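Local coordinates for HD-GYP domain-containing protein (Bdellovibrio bacteriovorus, PDB 3TM8) that binds two iron(III) ions in an HD-type domain and is probably related to cyclic-di-GMP phosphodiesterases of the HD-GYP class, though its function is unknown, at residues L181-L185 / Q316-L321; G206-L212 / L228-H232; Q256-T260 / V281-N285; A286-L290 / A301-L305. All coordinates share one frame; numbering follows the deposited sequence.

Contact 1: residues L181-L185 / Q316-L321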
loop_
_atom_site.group_PDB
_atom_site.type_symbol
_atom_site.label_atom_id
_atom_site.label_comp_id
_atom_site.label_asym_id
_atom_site.label_seq_id
_atom_site.Cartn_x
_atom_site.Cartn_y
_atom_site.Cartn_z
ATOM N N LEU A 181 -13.470 -5.533 -3.086
ATOM C CA LEU A 181 -13.784 -6.561 -4.078
ATOM C C LEU A 181 -14.212 -7.861 -3.392
ATOM O O LEU A 181 -15.182 -8.512 -3.797
ATOM C CB LEU A 181 -12.590 -6.787 -5.010
ATOM C CG LEU A 181 -12.732 -7.888 -6.062
ATOM C CD1 LEU A 181 -13.962 -7.662 -6.929
ATOM C CD2 LEU A 181 -11.483 -7.905 -6.913
ATOM N N ALA A 182 -13.493 -8.234 -2.341
ATOM C CA ALA A 182 -13.826 -9.433 -1.581
ATOM C C ALA A 182 -15.252 -9.356 -1.044
ATOM O O ALA A 182 -16.006 -10.334 -1.117
ATOM C CB ALA A 182 -12.829 -9.623 -0.441
ATOM N N GLN A 183 -15.624 -8.196 -0.510
ATOM C CA GLN A 183 -16.986 -7.985 -0.040
ATOM C C GLN A 183 -18.002 -8.203 -1.160
ATOM O O GLN A 183 -19.020 -8.854 -0.951
ATOM C CB GLN A 183 -17.158 -6.583 0.549
ATOM C CG GLN A 183 -18.560 -6.323 1.087
ATOM C CD GLN A 183 -18.719 -4.944 1.710
ATOM O OE1 GLN A 183 -18.037 -3.991 1.327
ATOM N NE2 GLN A 183 -19.621 -4.836 2.680
ATOM N N LYS A 184 -17.733 -7.655 -2.345
ATOM C CA LYS A 184 -18.653 -7.792 -3.476
ATOM C C LYS A 184 -18.808 -9.243 -3.931
ATOM O O LYS A 184 -19.872 -9.649 -4.406
ATOM C CB LYS A 184 -18.181 -6.947 -4.656
ATOM C CG LYS A 184 -18.185 -5.460 -4.412
ATOM C CD LYS A 184 -19.575 -4.891 -4.463
ATOM C CE LYS A 184 -19.511 -3.389 -4.665
ATOM N NZ LYS A 184 -20.844 -2.849 -5.021
ATOM N N LEU A 185 -17.736 -10.014 -3.791
ATOM C CA LEU A 185 -17.721 -11.416 -4.189
ATOM C C LEU A 185 -18.257 -12.348 -3.110
ATOM O O LEU A 185 -18.399 -13.547 -3.342
ATOM C CB LEU A 185 -16.303 -11.840 -4.546
ATOM C CG LEU A 185 -15.711 -11.146 -5.768
ATOM C CD1 LEU A 185 -14.232 -11.450 -5.883
ATOM C CD2 LEU A 185 -16.446 -11.583 -7.032
ATOM N N GLN A 316 -16.174 -10.225 -13.901
ATOM C CA GLN A 316 -16.852 -9.841 -12.660
ATOM C C GLN A 316 -15.963 -8.995 -11.737
ATOM O O GLN A 316 -16.454 -8.092 -11.057
ATOM C CB GLN A 316 -17.465 -11.042 -11.918
ATOM C CG GLN A 316 -16.492 -12.098 -11.409
ATOM C CD GLN A 316 -16.258 -13.218 -12.401
ATOM O OE1 GLN A 316 -16.160 -12.988 -13.602
ATOM N NE2 GLN A 316 -16.184 -14.443 -11.902
ATOM N N HIS A 317 -14.664 -9.278 -11.709
ATOM C CA HIS A 317 -13.766 -8.459 -10.901
ATOM C C HIS A 317 -13.692 -7.052 -11.459
ATOM O O HIS A 317 -13.742 -6.076 -10.713
ATOM C CB HIS A 317 -12.357 -9.036 -10.879
ATOM C CG HIS A 317 -12.229 -10.306 -10.103
ATOM N ND1 HIS A 317 -11.008 -10.884 -9.830
ATOM C CD2 HIS A 317 -13.162 -11.116 -9.552
ATOM C CE1 HIS A 317 -11.193 -11.994 -9.139
ATOM N NE2 HIS A 317 -12.492 -12.161 -8.963
ATOM N N ILE A 318 -13.554 -6.950 -12.775
ATOM C CA ILE A 318 -13.404 -5.640 -13.390
ATOM C C ILE A 318 -14.672 -4.808 -13.211
ATOM O O ILE A 318 -14.597 -3.624 -12.902
ATOM C CB ILE A 318 -12.987 -5.748 -14.866
ATOM C CG1 ILE A 318 -11.626 -6.437 -14.952
ATOM C CG2 ILE A 318 -12.923 -4.373 -15.508
ATOM C CD1 ILE A 318 -10.619 -5.907 -13.937
ATOM N N GLN A 319 -15.829 -5.437 -13.367
ATOM C CA GLN A 319 -17.096 -4.747 -13.146
ATOM C C GLN A 319 -17.246 -4.283 -11.695
ATOM O O GLN A 319 -17.635 -3.144 -11.436
ATOM C CB GLN A 319 -18.270 -5.645 -13.540
ATOM C CG GLN A 319 -18.272 -6.006 -15.020
ATOM C CD GLN A 319 -19.412 -6.920 -15.426
ATOM O OE1 GLN A 319 -19.926 -6.807 -16.533
ATOM N NE2 GLN A 319 -19.797 -7.844 -14.547
ATOM N N HIS A 320 -16.940 -5.163 -10.747
ATOM C CA HIS A 320 -17.024 -4.783 -9.339
ATOM C C HIS A 320 -16.062 -3.629 -9.031
ATOM O O HIS A 320 -16.421 -2.697 -8.312
ATOM C CB HIS A 320 -16.722 -5.970 -8.419
ATOM C CG HIS A 320 -17.852 -6.944 -8.268
ATOM N ND1 HIS A 320 -19.172 -6.557 -8.146
ATOM C CD2 HIS A 320 -17.849 -8.294 -8.182
ATOM C CE1 HIS A 320 -19.932 -7.628 -8.002
ATOM N NE2 HIS A 320 -19.153 -8.694 -8.018
ATOM N N LEU A 321 -14.835 -3.703 -9.549
ATOM C CA LEU A 321 -13.837 -2.665 -9.300
ATOM C C LEU A 321 -14.275 -1.343 -9.904
ATOM O O LEU A 321 -14.108 -0.284 -9.295
ATOM C CB LEU A 321 -12.460 -3.092 -9.812
ATOM C CG LEU A 321 -11.793 -4.149 -8.925
ATOM C CD1 LEU A 321 -10.696 -4.918 -9.658
ATOM C CD2 LEU A 321 -11.260 -3.533 -7.624
HETATM O O HOH W 1 -20.717 -4.282 -8.088
#
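This is a helix-helix contact near the C terminus of the chain, in which L181, K184 and L185 of helix 167-185 pack on H317, H320 and L321 of helix 315-325. The local axes pass 9.9 Å apart, and their N-to-C directions differ by 115°. H320 is inserted between the helices as a flat plate. K184 CB lies 3.6 Å from the centroid of the H320 ring and almost on the ring normal, a CH-pi contact that a lysine can make with its aliphatic base while its amine leads away to a salt bridge with the terminal carboxylate of L328. L185 approaches the same ring from its edge, with CD2 3.8 Å from H320 CD2. H320 ND1 has a water partner in the ring plane, 2.8 Å away.

Deeper in, L181 has CG anti to the backbone N (chi1 177°), which sends its two methyls across the gap: CD1 comes 3.6 Å from H320 CB, and CD2 lies over one face of the H317 ring. The other leucine, L185, sets CD1 3.6 Å from H317 NE2. H317 ND1 and S283 OG of helix 276-293 share a hydrogen bond. Leucine methyls and a lysine CB set around two histidine rings join two helices of an all-helical bundle, the architecture of HD-type domains.

Contact 2: residues G206-L212 / L228-H232. With FE (Fe (III) ion), chain E; PO4 (phosphate ion), chain C.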
loop_
_atom_site.group_PDB
_atom_site.type_symbol
_atom_site.label_atom_id
_atom_site.label_comp_id
_atom_site.label_asym_id
_atom_site.label_seq_id
_atom_site.Cartn_x
_atom_site.Cartn_y
_atom_site.Cartn_z
ATOM N N GLY A 206 8.892 -7.388 -4.604
ATOM C CA GLY A 206 9.910 -7.600 -5.619
ATOM C C GLY A 206 10.460 -6.331 -6.246
ATOM O O GLY A 206 11.556 -6.354 -6.825
ATOM N N HIS A 207 9.707 -5.237 -6.162
ATOM C CA HIS A 207 10.169 -3.956 -6.706
ATOM C C HIS A 207 11.008 -3.156 -5.707
ATOM O O HIS A 207 11.507 -2.096 -6.056
ATOM C CB HIS A 207 9.001 -3.045 -7.120
ATOM C CG HIS A 207 8.231 -3.493 -8.325
ATOM N ND1 HIS A 207 8.824 -3.852 -9.519
ATOM C CD2 HIS A 207 6.894 -3.545 -8.541
ATOM C CE1 HIS A 207 7.884 -4.150 -10.400
ATOM N NE2 HIS A 207 6.704 -3.964 -9.835
ATOM N N HIS A 208 11.112 -3.614 -4.463
ATOM C CA HIS A 208 11.791 -2.821 -3.440
ATOM C C HIS A 208 13.241 -2.595 -3.843
ATOM O O HIS A 208 13.967 -3.550 -4.117
ATOM C CB HIS A 208 11.695 -3.525 -2.092
ATOM C CG HIS A 208 12.328 -2.783 -0.963
ATOM N ND1 HIS A 208 11.846 -1.582 -0.488
ATOM C CD2 HIS A 208 13.382 -3.103 -0.182
ATOM C CE1 HIS A 208 12.592 -1.185 0.528
ATOM N NE2 HIS A 208 13.527 -2.093 0.738
ATOM N N HIS A 209 13.645 -1.323 -3.875
ATOM C CA HIS A 209 14.979 -0.895 -4.313
ATOM C C HIS A 209 15.365 -1.352 -5.716
ATOM O O HIS A 209 16.542 -1.545 -6.020
ATOM C CB HIS A 209 16.040 -1.228 -3.264
ATOM C CG HIS A 209 16.070 -0.246 -2.137
ATOM N ND1 HIS A 209 17.233 0.143 -1.514
ATOM C CD2 HIS A 209 15.074 0.459 -1.548
ATOM C CE1 HIS A 209 16.953 1.024 -0.570
ATOM N NE2 HIS A 209 15.649 1.234 -0.571
ATOM N N SER A 210 14.361 -1.488 -6.578
ATOM C CA SER A 210 14.587 -1.739 -7.991
ATOM C C SER A 210 14.906 -0.428 -8.714
ATOM O O SER A 210 14.389 0.625 -8.341
ATOM C CB SER A 210 13.335 -2.365 -8.602
ATOM O OG SER A 210 13.432 -2.383 -10.012
ATOM N N PRO A 211 15.744 -0.489 -9.766
ATOM C CA PRO A 211 16.047 0.729 -10.523
ATOM C C PRO A 211 14.936 1.072 -11.504
ATOM O O PRO A 211 14.985 2.112 -12.153
ATOM C CB PRO A 211 17.321 0.358 -11.289
ATOM C CG PRO A 211 17.230 -1.121 -11.456
ATOM C CD PRO A 211 16.549 -1.639 -10.210
ATOM N N LEU A 212 13.938 0.203 -11.611
ATOM C CA LEU A 212 12.855 0.424 -12.551
ATOM C C LEU A 212 11.990 1.612 -12.151
ATOM O O LEU A 212 11.580 1.725 -10.998
ATOM C CB LEU A 212 11.981 -0.830 -12.638
ATOM C CG LEU A 212 10.778 -0.796 -13.583
ATOM C CD1 LEU A 212 11.205 -0.614 -15.036
ATOM C CD2 LEU A 212 9.975 -2.074 -13.424
ATOM N N LEU A 228 12.980 -6.483 -16.823
ATOM C CA LEU A 228 13.210 -6.312 -15.395
ATOM C C LEU A 228 11.880 -6.417 -14.646
ATOM O O LEU A 228 11.767 -7.135 -13.661
ATOM C CB LEU A 228 13.885 -4.967 -15.120
ATOM C CG LEU A 228 14.246 -4.644 -13.670
ATOM C CD1 LEU A 228 15.109 -5.742 -13.057
ATOM C CD2 LEU A 228 14.949 -3.296 -13.605
ATOM N N TRP A 229 10.869 -5.711 -15.137
ATOM C CA TRP A 229 9.544 -5.759 -14.531
ATOM C C TRP A 229 9.013 -7.199 -14.398
ATOM O O TRP A 229 8.479 -7.577 -13.350
ATOM C CB TRP A 229 8.573 -4.879 -15.334
ATOM C CG TRP A 229 7.204 -4.817 -14.741
ATOM C CD1 TRP A 229 6.732 -3.893 -13.846
ATOM C CD2 TRP A 229 6.124 -5.720 -14.991
ATOM N NE1 TRP A 229 5.428 -4.163 -13.534
ATOM C CE2 TRP A 229 5.028 -5.284 -14.215
ATOM C CE3 TRP A 229 5.979 -6.858 -15.790
ATOM C CZ2 TRP A 229 3.802 -5.945 -14.223
ATOM C CZ3 TRP A 229 4.761 -7.513 -15.798
ATOM C CH2 TRP A 229 3.687 -7.056 -15.017
ATOM N N LYS A 230 9.183 -8.016 -15.434
ATOM C CA LYS A 230 8.639 -9.372 -15.389
ATOM C C LYS A 230 9.228 -10.235 -14.273
ATOM O O LYS A 230 8.610 -11.211 -13.853
ATOM C CB LYS A 230 8.792 -10.080 -16.738
ATOM C CG LYS A 230 7.841 -9.555 -17.803
ATOM C CD LYS A 230 8.031 -10.274 -19.130
ATOM C CE LYS A 230 7.113 -9.700 -20.197
ATOM N NZ LYS A 230 7.400 -10.272 -21.539
ATOM N N LYS A 231 10.426 -9.890 -13.812
ATOM C CA LYS A 231 11.080 -10.661 -12.753
ATOM C C LYS A 231 10.510 -10.434 -11.348
ATOM O O LYS A 231 10.726 -11.254 -10.452
ATOM C CB LYS A 231 12.580 -10.361 -12.732
ATOM C CG LYS A 231 13.315 -10.753 -14.009
ATOM C CD LYS A 231 14.789 -10.369 -13.937
ATOM C CE LYS A 231 15.615 -11.036 -15.033
ATOM N NZ LYS A 231 15.191 -10.650 -16.409
ATOM N N HIS A 232 9.808 -9.326 -11.130
ATOM C CA HIS A 232 9.517 -8.934 -9.744
ATOM C C HIS A 232 8.667 -9.911 -8.901
ATOM O O HIS A 232 8.960 -10.108 -7.720
ATOM C CB HIS A 232 9.034 -7.473 -9.631
ATOM C CG HIS A 232 7.577 -7.274 -9.906
ATOM N ND1 HIS A 232 7.082 -7.093 -11.179
ATOM C CD2 HIS A 232 6.517 -7.165 -9.070
ATOM C CE1 HIS A 232 5.773 -6.911 -11.116
ATOM N NE2 HIS A 232 5.405 -6.960 -9.849
HETATM FE FE FE E . 3.440 -6.197 -9.277
HETATM P P PO4 C . 3.007 -3.431 -10.861
HETATM O O1 PO4 C . 3.731 -2.443 -11.740
HETATM O O2 PO4 C . 2.166 -2.750 -9.808
HETATM O O3 PO4 C . 1.984 -4.241 -11.692
HETATM O O4 PO4 C . 3.989 -4.436 -10.299
HETATM O O HOH W 2 6.638 -8.724 -5.748
HETATM O O HOH W 3 1.701 -5.464 -8.891
#
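H207 stacks face to face on H232 beside one iron of the HD-type dinuclear metal site, joining the loop that follows the H203-D204 pair to helix 223-240. The ring centroids are 3.6 Å apart and the planes 23° from parallel, with H207 NE2 above the middle of the H232 ring.

H232 is fixed at both nitrogens. Its chi1 of 83° places CG between the backbone N and the carbonyl carbon, turning the ring back along its own helix; ND1 then donates to W229 O at 2.6 Å, in the plane of that carbonyl. With the proton on ND1, NE2 is left to bind iron at 2.2 Å. Histidine suits this place because one flat ring can serve a backbone acceptor and a metal together.

H207 NE2 donates to O4 of a bound phosphate at 2.8 Å; the same oxygen ligates the iron. W229 grips a second oxygen: its NE1-H points almost straight at phosphate O1 (3.0 Å, 176°). The two rings thus line one side of the anion pocket, and an indole is well suited to offering a single N-H at the edge of a broad apolar ring system.

Further along, L212 sets CD2 3.7 Å from W229 CB at the indole edge, while L228 CD2 meets P211 CG and L212 CB. S210 shapes this bend as an ST turn, its OG accepting from L212 N. G206, lacking a side chain, lies close enough for its CA to approach H232 O at 3.4 Å, and a water accepts from G206 N at 2.9 Å.

Contact 3: residues Q256-T260 / V281-N285. With FE (Fe (III) ion), chain E; FE (Fe (III) ion), chain D; PO4 (phosphate ion), chain C.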
loop_
_atom_site.group_PDB
_atom_site.type_symbol
_atom_site.label_atom_id
_atom_site.label_comp_id
_atom_site.label_asym_id
_atom_site.label_seq_id
_atom_site.Cartn_x
_atom_site.Cartn_y
_atom_site.Cartn_z
ATOM N N GLN A 256 2.189 -14.527 -7.389
ATOM C CA GLN A 256 1.208 -14.824 -8.443
ATOM C C GLN A 256 0.389 -13.621 -8.902
ATOM O O GLN A 256 -0.470 -13.751 -9.774
ATOM C CB GLN A 256 0.241 -15.936 -8.002
ATOM C CG GLN A 256 0.896 -17.245 -7.629
ATOM C CD GLN A 256 -0.116 -18.246 -7.080
ATOM O OE1 GLN A 256 -1.316 -17.971 -7.033
ATOM N NE2 GLN A 256 0.364 -19.410 -6.660
ATOM N N HIS A 257 0.625 -12.454 -8.313
ATOM C CA HIS A 257 -0.293 -11.341 -8.536
ATOM C C HIS A 257 -0.204 -10.725 -9.933
ATOM O O HIS A 257 -1.037 -9.893 -10.279
ATOM C CB HIS A 257 -0.074 -10.248 -7.494
ATOM C CG HIS A 257 1.187 -9.470 -7.715
ATOM N ND1 HIS A 257 2.388 -9.805 -7.127
ATOM C CD2 HIS A 257 1.444 -8.398 -8.505
ATOM C CE1 HIS A 257 3.326 -8.960 -7.528
ATOM N NE2 HIS A 257 2.779 -8.100 -8.367
ATOM N N GLU A 258 0.814 -11.092 -10.714
ATOM C CA GLU A 258 0.901 -10.627 -12.103
ATOM C C GLU A 258 0.368 -11.673 -13.079
ATOM O O GLU A 258 0.413 -11.481 -14.295
ATOM C CB GLU A 258 2.331 -10.251 -12.484
ATOM C CG GLU A 258 2.902 -9.092 -11.685
ATOM C CD GLU A 258 2.166 -7.774 -11.882
ATOM O OE1 GLU A 258 1.238 -7.689 -12.714
ATOM O OE2 GLU A 258 2.533 -6.806 -11.195
ATOM N N GLU A 259 -0.137 -12.784 -12.556
ATOM C CA GLU A 259 -0.683 -13.822 -13.413
ATOM C C GLU A 259 -2.057 -13.409 -13.908
ATOM O O GLU A 259 -2.780 -12.679 -13.230
ATOM C CB GLU A 259 -0.726 -15.164 -12.682
ATOM C CG GLU A 259 0.651 -15.667 -12.270
ATOM C CD GLU A 259 1.685 -15.536 -13.385
ATOM O OE1 GLU A 259 1.506 -16.166 -14.453
ATOM O OE2 GLU A 259 2.684 -14.809 -13.193
ATOM N N THR A 260 -2.402 -13.869 -15.107
ATOM C CA THR A 260 -3.669 -13.524 -15.733
ATOM C C THR A 260 -4.426 -14.810 -16.005
ATOM O O THR A 260 -3.826 -15.881 -16.086
ATOM C CB THR A 260 -3.447 -12.751 -17.048
ATOM O OG1 THR A 260 -2.679 -13.555 -17.949
ATOM C CG2 THR A 260 -2.698 -11.456 -16.781
ATOM N N VAL A 281 -6.277 -10.085 -6.097
ATOM C CA VAL A 281 -5.246 -9.054 -6.021
ATOM C C VAL A 281 -4.743 -8.674 -7.414
ATOM O O VAL A 281 -4.463 -7.503 -7.680
ATOM C CB VAL A 281 -4.072 -9.478 -5.119
ATOM C CG1 VAL A 281 -2.973 -8.423 -5.143
ATOM C CG2 VAL A 281 -4.554 -9.688 -3.693
ATOM N N SER A 282 -4.622 -9.657 -8.301
ATOM C CA SER A 282 -4.207 -9.374 -9.671
ATOM C C SER A 282 -5.148 -8.371 -10.347
ATOM O O SER A 282 -4.693 -7.430 -11.002
ATOM C CB SER A 282 -4.098 -10.654 -10.494
ATOM O OG SER A 282 -3.756 -10.337 -11.831
ATOM N N SER A 283 -6.453 -8.574 -10.191
ATOM C CA SER A 283 -7.438 -7.656 -10.753
ATOM C C SER A 283 -7.349 -6.259 -10.136
ATOM O O SER A 283 -7.343 -5.254 -10.851
ATOM C CB SER A 283 -8.857 -8.212 -10.583
ATOM O OG SER A 283 -8.990 -9.484 -11.199
ATOM N N ALA A 284 -7.289 -6.198 -8.809
ATOM C CA ALA A 284 -7.200 -4.926 -8.107
ATOM C C ALA A 284 -5.919 -4.183 -8.476
ATOM O O ALA A 284 -5.936 -2.969 -8.699
ATOM C CB ALA A 284 -7.266 -5.145 -6.608
ATOM N N ASN A 285 -4.813 -4.917 -8.553
ATOM C CA ASN A 285 -3.562 -4.317 -8.959
ATOM C C ASN A 285 -3.621 -3.750 -10.365
ATOM O O ASN A 285 -3.127 -2.654 -10.614
ATOM C CB ASN A 285 -2.434 -5.327 -8.902
ATOM C CG ASN A 285 -1.152 -4.730 -9.346
ATOM O OD1 ASN A 285 -0.608 -3.882 -8.651
ATOM N ND2 ASN A 285 -0.676 -5.111 -10.525
HETATM FE FE FE E . 3.440 -6.197 -9.277
HETATM FE FE FE D . 1.450 -3.669 -8.115
HETATM P P PO4 C . 3.007 -3.431 -10.861
HETATM O O1 PO4 C . 3.731 -2.443 -11.740
HETATM O O2 PO4 C . 2.166 -2.750 -9.808
HETATM O O3 PO4 C . 1.984 -4.241 -11.692
HETATM O O4 PO4 C . 3.989 -4.436 -10.299
HETATM O O HOH W 4 -1.957 -7.475 -11.779
HETATM O O HOH W 3 1.701 -5.464 -8.891
#
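The backbones of H257 and S282 draw together to 4.5 Å between CA atoms, where a type I turn from Q256 to E259 lies against helix 276-293. Serine is small enough for that approach: S282 CA makes a CA-H...O contact with H257 O, and its hydroxyl donates to E259 O at 2.9 Å, nearly along the C=O axis. A water joins H257 O, S282 O and N285 ND2.

Beyond it the side chains divide two irons between the segments. H257 turns its ring toward one iron with chi1 at 73° and binds it through NE2 at 2.2 Å, while ND1 is hydrogen-bonded to I253 of helix 248-256; E258, bent at chi2, brings OE2 to the same ion, also at 2.2 Å. From the helix, N285 extends with CG anti to the backbone N (chi1 179°) and coordinates the second iron through OD1 at 2.1 Å. An amide suits this position because its other end can donate: ND2 gives a hydrogen bond to phosphate O3 (3.0 Å, 169°) and another to that water. With OD1 on the metal, these bonds fix the rotation of the amide. E258 OE2 comes 3.7 Å from N285 ND2, the carboxylate and amide planes being close to perpendicular. The phosphate and a further water bridge the two metals.

H170, H203 and D204 complete the iron held by N285, while D204 and H232 complete the other. V281 packs on helices 167-185 and 190-202, A284 on L177 and S178 of the former, and E258 touches W229 of helix 223-240.

Contact 4: residues A286-L290 / A301-L305. With PO4 (phosphate ion), chain C.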
loop_
_atom_site.group_PDB
_atom_site.type_symbol
_atom_site.label_atom_id
_atom_site.label_comp_id
_atom_site.label_asym_id
_atom_site.label_seq_id
_atom_site.Cartn_x
_atom_site.Cartn_y
_atom_site.Cartn_z
ATOM N N ALA A 286 -4.195 -4.506 -11.296
ATOM C CA ALA A 286 -4.213 -4.079 -12.684
ATOM C C ALA A 286 -4.930 -2.741 -12.789
ATOM O O ALA A 286 -4.526 -1.863 -13.557
ATOM C CB ALA A 286 -4.886 -5.129 -13.548
ATOM N N MET A 287 -5.996 -2.579 -12.008
ATOM C CA MET A 287 -6.727 -1.317 -11.997
ATOM C C MET A 287 -5.882 -0.160 -11.433
ATOM O O MET A 287 -5.823 0.905 -12.038
ATOM C CB MET A 287 -8.083 -1.469 -11.288
ATOM C CG MET A 287 -9.054 -2.388 -12.043
ATOM S SD MET A 287 -9.781 -1.673 -13.537
ATOM C CE MET A 287 -11.113 -0.724 -12.809
ATOM N N ASP A 288 -5.212 -0.357 -10.297
ATOM C CA ASP A 288 -4.412 0.738 -9.756
ATOM C C ASP A 288 -3.182 1.023 -10.604
ATOM O O ASP A 288 -2.747 2.171 -10.678
ATOM C CB ASP A 288 -3.997 0.542 -8.298
ATOM C CG ASP A 288 -3.402 1.813 -7.705
ATOM O OD1 ASP A 288 -4.039 2.874 -7.853
ATOM O OD2 ASP A 288 -2.299 1.771 -7.120
ATOM N N ARG A 289 -2.607 0.004 -11.242
ATOM C CA ARG A 289 -1.489 0.288 -12.141
ATOM C C ARG A 289 -1.953 1.259 -13.228
ATOM O O ARG A 289 -1.269 2.234 -13.517
ATOM C CB ARG A 289 -0.852 -0.963 -12.752
ATOM C CG ARG A 289 -0.176 -0.695 -14.104
ATOM C CD ARG A 289 0.901 -1.712 -14.456
ATOM N NE ARG A 289 2.165 -1.419 -13.791
ATOM C CZ ARG A 289 3.013 -0.458 -14.153
ATOM N NH1 ARG A 289 2.740 0.325 -15.192
ATOM N NH2 ARG A 289 4.131 -0.276 -13.462
ATOM N N LEU A 290 -3.113 1.001 -13.822
ATOM C CA LEU A 290 -3.613 1.894 -14.864
ATOM C C LEU A 290 -3.798 3.304 -14.329
ATOM O O LEU A 290 -3.370 4.279 -14.947
ATOM C CB LEU A 290 -4.933 1.391 -15.468
ATOM C CG LEU A 290 -4.814 0.113 -16.297
ATOM C CD1 LEU A 290 -6.158 -0.229 -16.943
ATOM C CD2 LEU A 290 -3.722 0.242 -17.352
ATOM N N ALA A 301 -10.587 2.904 -16.847
ATOM C CA ALA A 301 -9.709 1.781 -16.518
ATOM C C ALA A 301 -10.305 0.413 -16.863
ATOM O O ALA A 301 -9.608 -0.451 -17.391
ATOM C CB ALA A 301 -9.296 1.842 -15.046
ATOM N N ALA A 302 -11.586 0.206 -16.558
ATOM C CA ALA A 302 -12.236 -1.062 -16.881
ATOM C C ALA A 302 -12.184 -1.358 -18.383
ATOM O O ALA A 302 -11.825 -2.467 -18.787
ATOM C CB ALA A 302 -13.666 -1.071 -16.380
ATOM N N LYS A 303 -12.535 -0.365 -19.200
ATOM C CA LYS A 303 -12.489 -0.513 -20.653
ATOM C C LYS A 303 -11.086 -0.873 -21.116
ATOM O O LYS A 303 -10.901 -1.746 -21.970
ATOM C CB LYS A 303 -12.949 0.767 -21.359
ATOM C CG LYS A 303 -12.680 0.748 -22.855
ATOM C CD LYS A 303 -12.897 2.108 -23.498
ATOM C CE LYS A 303 -11.775 3.061 -23.124
ATOM N NZ LYS A 303 -11.942 4.380 -23.773
ATOM N N LYS A 304 -10.091 -0.190 -20.558
ATOM C CA LYS A 304 -8.710 -0.433 -20.954
ATOM C C LYS A 304 -8.273 -1.863 -20.684
ATOM O O LYS A 304 -7.634 -2.487 -21.529
ATOM C CB LYS A 304 -7.763 0.555 -20.270
ATOM C CG LYS A 304 -7.718 1.921 -20.929
ATOM C CD LYS A 304 -6.389 2.613 -20.664
ATOM C CE LYS A 304 -5.257 2.043 -21.525
ATOM N NZ LYS A 304 -5.061 0.572 -21.353
ATOM N N LEU A 305 -8.605 -2.383 -19.507
ATOM C CA LEU A 305 -8.315 -3.781 -19.216
ATOM C C LEU A 305 -9.010 -4.716 -20.213
ATOM O O LEU A 305 -8.430 -5.700 -20.660
ATOM C CB LEU A 305 -8.731 -4.145 -17.793
ATOM C CG LEU A 305 -7.848 -3.578 -16.685
ATOM C CD1 LEU A 305 -8.271 -4.152 -15.359
ATOM C CD2 LEU A 305 -6.402 -3.928 -16.965
HETATM P P PO4 C . 3.007 -3.431 -10.861
HETATM O O1 PO4 C . 3.731 -2.443 -11.740
HETATM O O2 PO4 C . 2.166 -2.750 -9.808
HETATM O O3 PO4 C . 1.984 -4.241 -11.692
HETATM O O4 PO4 C . 3.989 -4.436 -10.299
#
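A small apolar core fills the corner between two consecutive helices of the HD-type domain, with A286, M287 and L290 of helix 276-293 closing on A301, K304 and L305 of helix 301-308. The local axes approach to 9.8 Å, at 111° between their N-to-C directions.

L305 is at the centre. Its CD1 touches M287 SD at 3.4 Å, and its CD2 lies 3.9 Å from A286 CB and 3.7 Å from L290 CD1. M287 reaches along the second helix because its chain bends at both chi2 and chi3, which brings SD within 3.9 Å of A301 CB and carries the terminal methyl toward A302. A flexible, polarisable thioether fits such a curved course, and the small A301 lets the backbones approach at M287, where the CA atoms are 6.2 Å apart. L290 CD1 rests against the A301 carbonyl oxygen at 3.5 Å and against the CB of K304, whose amine forms a salt bridge with D308.

Another face of this turn serves the metal site. R289 directs both NE and NH2 to one phosphate oxygen, O1, each at 2.8 Å, with the anion near the guanidinium plane. NH1 forms a salt bridge with E294 and a hydrogen bond to the Q216 carbonyl, and NH2 also donates to the L214 carbonyl. D288 is second shell, hydrogen-bonded to the iron ligand H170.

The chemistry is therefore divided by face: the helices join through dispersion and close fit, while R289 offers positive charge at the irons, where the phosphate, probably from the crystallisation liquor, may mark the seat of a substrate phosphate.

Going from the N terminus, contact 1 opens first, at 181-185, and closes last, at 316-321, so its long loop encloses the other three contacts. Inside it they follow in series: contact 2 closes a short loop between 206-212 and helix 223-240, contact 3 joins 256-260 to helix 276-293, and contact 4 folds the later part of that helix onto helix 301-308; none crosses another. Contacts 2 and 3 share one iron, and contacts 2, 3 and 4 meet at the phosphate. Contact 1 touches contacts 3 and 4 through helix 315-325, whose H317, I318 and L321 reach S283, A302, L305 and M287. Helix 276-293 thus connects the metal centre with the C-terminal helices.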